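Long-range contact in beta-xylosidase (Uncultured organism, PDB 4MLG), which probably hydrolyses xylo-oligosaccharides, releasing xylose from their non-reducing ends, as a calcium-containing glycoside hydrolase of family 43: residues Leu154-Asn165 / Leu173-Lys184. Numbering follows the deposited sequence.
Sequences LWGGQLQRYRNN and LPEGDEPALCPK
Leu181 sets its two methyls against different partners of 154-165, CD1 on the backbone of Gln160 and CD2 on the guanidinium of Arg163. CD2 sits 3.5 Å from Arg163 CZ, directly above the centre of one guanidinium face, and the two side chains run nearly perpendicular. The evidence for how Arg163 gets there lies along its chain. From CB, which leaves its backbone pointing away from 173-184, the chain folds at chi2 (-52°) and returns. NE meets Leu181 CD2; NH1 lies 4.0 Å from Leu181 CD1 and donates to Tyr162 O, approaching from above the carbonyl plane, with a weak second bond to Gln160 O; NH2 brushes Pro174 CD at 3.8 Å and bonds to Leu172 O. Replacing this arginine by an alanine would probably uncover Leu181 CD2 and leave the carbonyls of Tyr162 and Leu172 without these donors.

Leu173 inserts CD2 against Gln160 CB (3.6 Å), while Leu173 CD1 lies 3.8 Å from both Trp155 NE1 and Trp155 CD1. The Gln160 amide is fixed by NE2 donating to Trp155 O, 2.7 Å away and in the carbonyl plane; NE2 also reaches Glu169 of the second subunit. At the Lys184 end of the contact, a water accepts from Lys184 NZ and Asn164 N, the lysine also forming a salt bridge with Asp201.

No direct hydrogen bond joins the segments, so they are held mainly by van der Waals packing of Leu173 and Leu181 on Gln160, Trp155 and the Arg163 guanidinium face, with the water as a polar bridge. The arrangement is a loop-on-loop packing within the family 43 beta-propeller, folding the long connection before strand 184-188 onto the turns that follow strand 147-151.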
ATOM      1  N   LEU A 154       2.407   7.753  15.431  1.00 54.84           N
ATOM      2  CA  LEU A 154       2.780   6.495  16.076  1.00 54.56           C
ATOM      3  C   LEU A 154       1.607   5.542  16.279  1.00 52.66           C
ATOM      4  O   LEU A 154       0.444   5.943  16.221  1.00 51.75           O
ATOM      5  CB  LEU A 154       3.460   6.757  17.422  1.00 56.42           C
ATOM      6  CG  LEU A 154       4.872   7.339  17.375  1.00 58.59           C
ATOM      7  CD1 LEU A 154       5.473   7.403  18.773  1.00 58.86           C
ATOM      8  CD2 LEU A 154       5.753   6.524  16.440  1.00 58.41           C
ATOM      9  N   TRP A 155       1.940   4.273  16.510  1.00 51.87           N
ATOM     10  CA  TRP A 155       0.972   3.242  16.885  1.00 50.38           C
ATOM     11  C   TRP A 155      -0.100   2.999  15.822  1.00 50.24           C
ATOM     12  O   TRP A 155       0.141   2.302  14.837  1.00 50.78           O
ATOM     13  CB  TRP A 155       0.339   3.564  18.244  1.00 48.26           C
ATOM     14  CG  TRP A 155       1.339   3.660  19.368  1.00 47.59           C
ATOM     15  CD1 TRP A 155       2.688   3.460  19.289  1.00 47.31           C
ATOM     16  CD2 TRP A 155       1.061   3.981  20.737  1.00 48.28           C
ATOM     17  NE1 TRP A 155       3.266   3.638  20.522  1.00 47.60           N
ATOM     18  CE2 TRP A 155       2.290   3.957  21.429  1.00 48.62           C
ATOM     19  CE3 TRP A 155      -0.105   4.285  21.446  1.00 48.29           C
ATOM     20  CZ2 TRP A 155       2.385   4.226  22.795  1.00 49.01           C
ATOM     21  CZ3 TRP A 155      -0.009   4.552  22.802  1.00 48.28           C
ATOM     22  CH2 TRP A 155       1.227   4.520  23.461  1.00 48.56           C
ATOM     23  N   GLY A 156      -1.280   3.574  16.029  1.00 49.53           N
ATOM     24  CA  GLY A 156      -2.383   3.412  15.098  1.00 47.89           C
ATOM     25  C   GLY A 156      -2.112   4.065  13.757  1.00 46.98           C
ATOM     26  O   GLY A 156      -2.751   3.739  12.755  1.00 45.58           O
ATOM     27  N   GLY A 157      -1.153   4.988  13.742  1.00 47.91           N
ATOM     28  CA  GLY A 157      -0.798   5.704  12.531  1.00 47.46           C
ATOM     29  C   GLY A 157       0.161   4.942  11.634  1.00 47.84           C
ATOM     30  O   GLY A 157       0.495   5.403  10.543  1.00 48.51           O
ATOM     31  N   GLN A 158       0.614   3.786  12.111  1.00 49.30           N
ATOM     32  CA  GLN A 158       1.430   2.864  11.319  1.00 51.05           C
ATOM     33  C   GLN A 158       2.785   3.429  10.894  1.00 52.83           C
ATOM     34  O   GLN A 158       3.429   2.882   9.999  1.00 53.86           O
ATOM     35  CB  GLN A 158       0.655   2.379  10.085  1.00 51.37           C
ATOM     36  CG  GLN A 158      -0.685   1.738  10.403  1.00 51.17           C
ATOM     37  CD  GLN A 158      -1.516   1.480   9.161  1.00 50.90           C
ATOM     38  OE1 GLN A 158      -1.153   1.897   8.060  1.00 50.52           O
ATOM     39  NE2 GLN A 158      -2.637   0.790   9.331  1.00 51.11           N
ATOM     40  N   LEU A 159       3.220   4.508  11.538  1.00 52.85           N
ATOM     41  CA  LEU A 159       4.492   5.138  11.192  1.00 51.98           C
ATOM     42  C   LEU A 159       5.673   4.224  11.505  1.00 52.18           C
ATOM     43  O   LEU A 159       6.714   4.297  10.853  1.00 53.18           O
ATOM     44  CB  LEU A 159       4.649   6.473  11.926  1.00 52.53           C
ATOM     45  CG  LEU A 159       5.880   7.329  11.620  1.00 51.93           C
ATOM     46  CD1 LEU A 159       5.879   7.787  10.169  1.00 52.36           C
ATOM     47  CD2 LEU A 159       5.946   8.524  12.560  1.00 51.84           C
ATOM     48  N   GLN A 160       5.505   3.357  12.499  1.00 51.71           N
ATOM     49  CA  GLN A 160       6.572   2.448  12.908  1.00 51.11           C
ATOM     50  C   GLN A 160       6.743   1.276  11.946  1.00 50.90           C
ATOM     51  O   GLN A 160       7.735   0.551  12.013  1.00 51.15           O
ATOM     52  CB  GLN A 160       6.348   1.938  14.337  1.00 50.09           C
ATOM     53  CG  GLN A 160       5.077   1.128  14.539  1.00 49.87           C
ATOM     54  CD  GLN A 160       3.839   1.994  14.654  1.00 50.61           C
ATOM     55  OE1 GLN A 160       3.929   3.221  14.711  1.00 52.17           O
ATOM     56  NE2 GLN A 160       2.673   1.360  14.687  1.00 49.03           N
ATOM     57  N   ARG A 161       5.778   1.094  11.049  1.00 51.21           N
ATOM     58  CA  ARG A 161       5.861   0.031  10.056  1.00 52.31           C
ATOM     59  C   ARG A 161       6.864   0.371   8.956  1.00 53.39           C
ATOM     60  O   ARG A 161       7.235  -0.490   8.157  1.00 53.70           O
ATOM     61  CB  ARG A 161       4.490  -0.232   9.431  1.00 52.92           C
ATOM     62  CG  ARG A 161       3.444  -0.775  10.391  1.00 54.57           C
ATOM     63  CD  ARG A 161       2.125  -1.008   9.668  1.00 55.46           C
ATOM     64  NE  ARG A 161       1.116  -1.624  10.523  1.00 57.20           N
ATOM     65  CZ  ARG A 161      -0.112  -1.935  10.118  1.00 58.48           C
ATOM     66  NH1 ARG A 161      -0.480  -1.687   8.868  1.00 58.41           N
ATOM     67  NH2 ARG A 161      -0.970  -2.496  10.959  1.00 58.73           N
ATOM     68  N   TYR A 162       7.306   1.624   8.922  1.00 53.26           N
ATOM     69  CA  TYR A 162       8.156   2.102   7.837  1.00 52.23           C
ATOM     70  C   TYR A 162       9.517   2.601   8.318  1.00 53.06           C
ATOM     71  O   TYR A 162       9.626   3.246   9.361  1.00 54.00           O
ATOM     72  CB  TYR A 162       7.448   3.216   7.058  1.00 50.47           C
ATOM     73  CG  TYR A 162       6.081   2.835   6.533  1.00 50.30           C
ATOM     74  CD1 TYR A 162       5.922   2.332   5.248  1.00 49.85           C
ATOM     75  CD2 TYR A 162       4.948   2.984   7.322  1.00 49.68           C
ATOM     76  CE1 TYR A 162       4.673   1.984   4.767  1.00 49.19           C
ATOM     77  CE2 TYR A 162       3.696   2.639   6.850  1.00 49.09           C
ATOM     78  CZ  TYR A 162       3.565   2.139   5.573  1.00 48.94           C
ATOM     79  OH  TYR A 162       2.318   1.797   5.102  1.00 48.30           O
ATOM     80  N   ARG A 163      10.552   2.284   7.546  1.00 52.77           N
ATOM     81  CA  ARG A 163      11.868   2.882   7.721  1.00 53.16           C
ATOM     82  C   ARG A 163      12.317   3.442   6.380  1.00 53.51           C
ATOM     83  O   ARG A 163      12.418   2.706   5.398  1.00 52.52           O
ATOM     84  CB  ARG A 163      12.885   1.863   8.239  1.00 53.68           C
ATOM     85  CG  ARG A 163      12.755   1.537   9.721  1.00 54.56           C
ATOM     86  CD  ARG A 163      12.743   2.803  10.569  1.00 54.54           C
ATOM     87  NE  ARG A 163      12.793   2.513  12.001  1.00 54.82           N
ATOM     88  CZ  ARG A 163      11.735   2.193  12.739  1.00 55.74           C
ATOM     89  NH1 ARG A 163      10.533   2.113  12.184  1.00 54.75           N
ATOM     90  NH2 ARG A 163      11.878   1.950  14.035  1.00 56.68           N
ATOM     91  N   ASN A 164      12.575   4.747   6.350  1.00 55.05           N
ATOM     92  CA  ASN A 164      12.937   5.449   5.122  1.00 55.86           C
ATOM     93  C   ASN A 164      11.906   5.241   4.017  1.00 57.09           C
ATOM     94  O   ASN A 164      12.249   4.854   2.899  1.00 57.82           O
ATOM     95  CB  ASN A 164      14.335   5.042   4.649  1.00 56.37           C
ATOM     96  CG  ASN A 164      15.402   5.311   5.693  1.00 57.16           C
ATOM     97  OD1 ASN A 164      16.177   4.423   6.049  1.00 57.88           O
ATOM     98  ND2 ASN A 164      15.444   6.540   6.193  1.00 57.28           N
ATOM     99  N   ASN A 165      10.642   5.485   4.358  1.00 57.82           N
ATOM    100  CA  ASN A 165       9.512   5.358   3.436  1.00 57.12           C
ATOM    101  C   ASN A 165       9.229   3.931   2.955  1.00 55.68           C
ATOM    102  O   ASN A 165       8.289   3.704   2.193  1.00 55.29           O
ATOM    103  CB  ASN A 165       9.668   6.305   2.239  1.00 58.94           C
ATOM    104  CG  ASN A 165       9.944   7.737   2.658  1.00 60.37           C
ATOM    105  OD1 ASN A 165       9.374   8.235   3.630  1.00 60.77           O
ATOM    106  ND2 ASN A 165      10.825   8.406   1.925  1.00 61.02           N
ATOM    107  N   LEU A 173       9.115  -0.466  17.064  1.00 50.83           N
ATOM    108  CA  LEU A 173       9.077   0.749  17.870  1.00 50.97           C
ATOM    109  C   LEU A 173      10.371   0.899  18.661  1.00 53.10           C
ATOM    110  O   LEU A 173      10.714   0.030  19.463  1.00 53.94           O
ATOM    111  CB  LEU A 173       7.878   0.728  18.822  1.00 49.12           C
ATOM    112  CG  LEU A 173       6.515   1.088  18.228  1.00 47.16           C
ATOM    113  CD1 LEU A 173       5.397   0.754  19.201  1.00 46.29           C
ATOM    114  CD2 LEU A 173       6.473   2.563  17.857  1.00 47.06           C
ATOM    115  N   PRO A 174      11.100   2.002  18.430  1.00 55.01           N
ATOM    116  CA  PRO A 174      12.350   2.262  19.153  1.00 58.05           C
ATOM    117  C   PRO A 174      12.103   2.366  20.656  1.00 60.08           C
ATOM    118  O   PRO A 174      11.018   2.777  21.065  1.00 58.56           O
ATOM    119  CB  PRO A 174      12.813   3.609  18.582  1.00 57.60           C
ATOM    120  CG  PRO A 174      11.588   4.224  17.983  1.00 55.71           C
ATOM    121  CD  PRO A 174      10.765   3.081  17.486  1.00 53.70           C
ATOM    122  N   GLU A 175      13.090   1.986  21.465  1.00 63.97           N
ATOM    123  CA  GLU A 175      12.925   1.981  22.917  1.00 69.11           C
ATOM    124  C   GLU A 175      14.044   2.720  23.648  1.00 70.84           C
ATOM    125  O   GLU A 175      15.206   2.660  23.250  1.00 70.70           O
ATOM    126  CB  GLU A 175      12.848   0.545  23.443  1.00 73.98           C
ATOM    127  CG  GLU A 175      11.616  -0.234  23.015  1.00 76.73           C
ATOM    128  CD  GLU A 175      11.605  -1.646  23.574  1.00 80.38           C
ATOM    129  OE1 GLU A 175      12.688  -2.150  23.938  1.00 82.37           O
ATOM    130  OE2 GLU A 175      10.514  -2.250  23.654  1.00 81.17           O
ATOM    131  N   GLY A 176      13.677   3.408  24.727  1.00 72.16           N
ATOM    132  CA  GLY A 176      14.644   4.025  25.620  1.00 73.88           C
ATOM    133  C   GLY A 176      15.567   5.052  24.990  1.00 73.50           C
ATOM    134  O   GLY A 176      15.115   6.061  24.449  1.00 73.63           O
ATOM    135  N   ASP A 177      16.868   4.787  25.066  1.00 74.25           N
ATOM    136  CA  ASP A 177      17.881   5.734  24.607  1.00 75.68           C
ATOM    137  C   ASP A 177      18.005   5.770  23.083  1.00 73.39           C
ATOM    138  O   ASP A 177      18.658   6.654  22.529  1.00 74.12           O
ATOM    139  CB  ASP A 177      19.236   5.414  25.246  1.00 79.59           C
ATOM    140  CG  ASP A 177      20.216   6.567  25.143  1.00 83.27           C
ATOM    141  OD1 ASP A 177      19.766   7.733  25.131  1.00 83.59           O
ATOM    142  OD2 ASP A 177      21.438   6.310  25.079  1.00 85.73           O
ATOM    143  N   GLU A 178      17.381   4.805  22.413  1.00 70.44           N
ATOM    144  CA  GLU A 178      17.348   4.790  20.955  1.00 67.47           C
ATOM    145  C   GLU A 178      16.630   6.036  20.449  1.00 62.53           C
ATOM    146  O   GLU A 178      15.662   6.488  21.061  1.00 61.09           O
ATOM    147  CB  GLU A 178      16.636   3.531  20.446  1.00 68.68           C
ATOM    148  CG  GLU A 178      17.296   2.221  20.859  1.00 72.03           C
ATOM    149  CD  GLU A 178      16.444   1.007  20.529  1.00 72.81           C
ATOM    150  OE1 GLU A 178      15.402   1.171  19.859  1.00 72.37           O
ATOM    151  OE2 GLU A 178      16.814  -0.111  20.944  1.00 73.85           O
ATOM    152  N   PRO A 179      17.109   6.607  19.334  1.00 60.28           N
ATOM    153  CA  PRO A 179      16.481   7.805  18.766  1.00 59.55           C
ATOM    154  C   PRO A 179      15.037   7.542  18.352  1.00 59.12           C
ATOM    155  O   PRO A 179      14.767   6.579  17.636  1.00 59.95           O
ATOM    156  CB  PRO A 179      17.344   8.106  17.536  1.00 59.03           C
ATOM    157  CG  PRO A 179      18.044   6.825  17.227  1.00 58.66           C
ATOM    158  CD  PRO A 179      18.274   6.169  18.548  1.00 59.56           C
ATOM    159  N   ALA A 180      14.123   8.391  18.808  1.00 57.78           N
ATOM    160  CA  ALA A 180      12.708   8.231  18.493  1.00 55.83           C
ATOM    161  C   ALA A 180      12.447   8.471  17.013  1.00 56.08           C
ATOM    162  O   ALA A 180      13.227   9.141  16.338  1.00 58.01           O
ATOM    163  CB  ALA A 180      11.871   9.177  19.333  1.00 55.64           C
ATOM    164  N   LEU A 181      11.346   7.917  16.514  1.00 53.96           N
ATOM    165  CA  LEU A 181      10.949   8.137  15.130  1.00 51.17           C
ATOM    166  C   LEU A 181      10.631   9.609  14.894  1.00 49.80           C
ATOM    167  O   LEU A 181      10.074  10.281  15.761  1.00 48.41           O
ATOM    168  CB  LEU A 181       9.739   7.273  14.768  1.00 49.98           C
ATOM    169  CG  LEU A 181       9.983   5.769  14.662  1.00 49.20           C
ATOM    170  CD1 LEU A 181       8.718   5.059  14.219  1.00 47.38           C
ATOM    171  CD2 LEU A 181      11.123   5.483  13.701  1.00 48.97           C
ATOM    172  N   CYS A 182      10.994  10.102  13.716  1.00 50.00           N
ATOM    173  CA  CYS A 182      10.756  11.495  13.366  1.00 50.17           C
ATOM    174  C   CYS A 182       9.512  11.614  12.501  1.00 48.82           C
ATOM    175  O   CYS A 182       9.160  10.678  11.783  1.00 49.49           O
ATOM    176  CB  CYS A 182      11.958  12.063  12.607  1.00 51.82           C
ATOM    177  SG  CYS A 182      13.548  11.858  13.437  1.00 66.14           S
ATOM    178  N   PRO A 183       8.832  12.769  12.569  1.00 47.95           N
ATOM    179  CA  PRO A 183       7.760  13.045  11.610  1.00 46.93           C
ATOM    180  C   PRO A 183       8.360  13.210  10.218  1.00 47.61           C
ATOM    181  O   PRO A 183       9.560  13.457  10.100  1.00 50.03           O
ATOM    182  CB  PRO A 183       7.181  14.374  12.107  1.00 47.13           C
ATOM    183  CG  PRO A 183       8.287  15.005  12.879  1.00 47.91           C
ATOM    184  CD  PRO A 183       9.008  13.868  13.534  1.00 48.65           C
ATOM    185  N   LYS A 184       7.547  13.067   9.179  1.00 45.12           N
ATOM    186  CA  LYS A 184       8.061  13.113   7.818  1.00 44.99           C
ATOM    187  C   LYS A 184       7.715  14.417   7.113  1.00 46.86           C
ATOM    188  O   LYS A 184       6.672  15.017   7.372  1.00 48.79           O
ATOM    189  CB  LYS A 184       7.540  11.924   7.010  1.00 44.83           C
ATOM    190  CG  LYS A 184       8.017  10.575   7.519  1.00 43.95           C
ATOM    191  CD  LYS A 184       9.529  10.463   7.423  1.00 43.55           C
ATOM    192  CE  LYS A 184      10.023   9.130   7.959  1.00 42.40           C
ATOM    193  NZ  LYS A 184      11.502   9.008   7.836  1.00 42.34           N
TER
HETATM  194  O   HOH W   1      12.261   6.682   8.808  1.00 51.63           O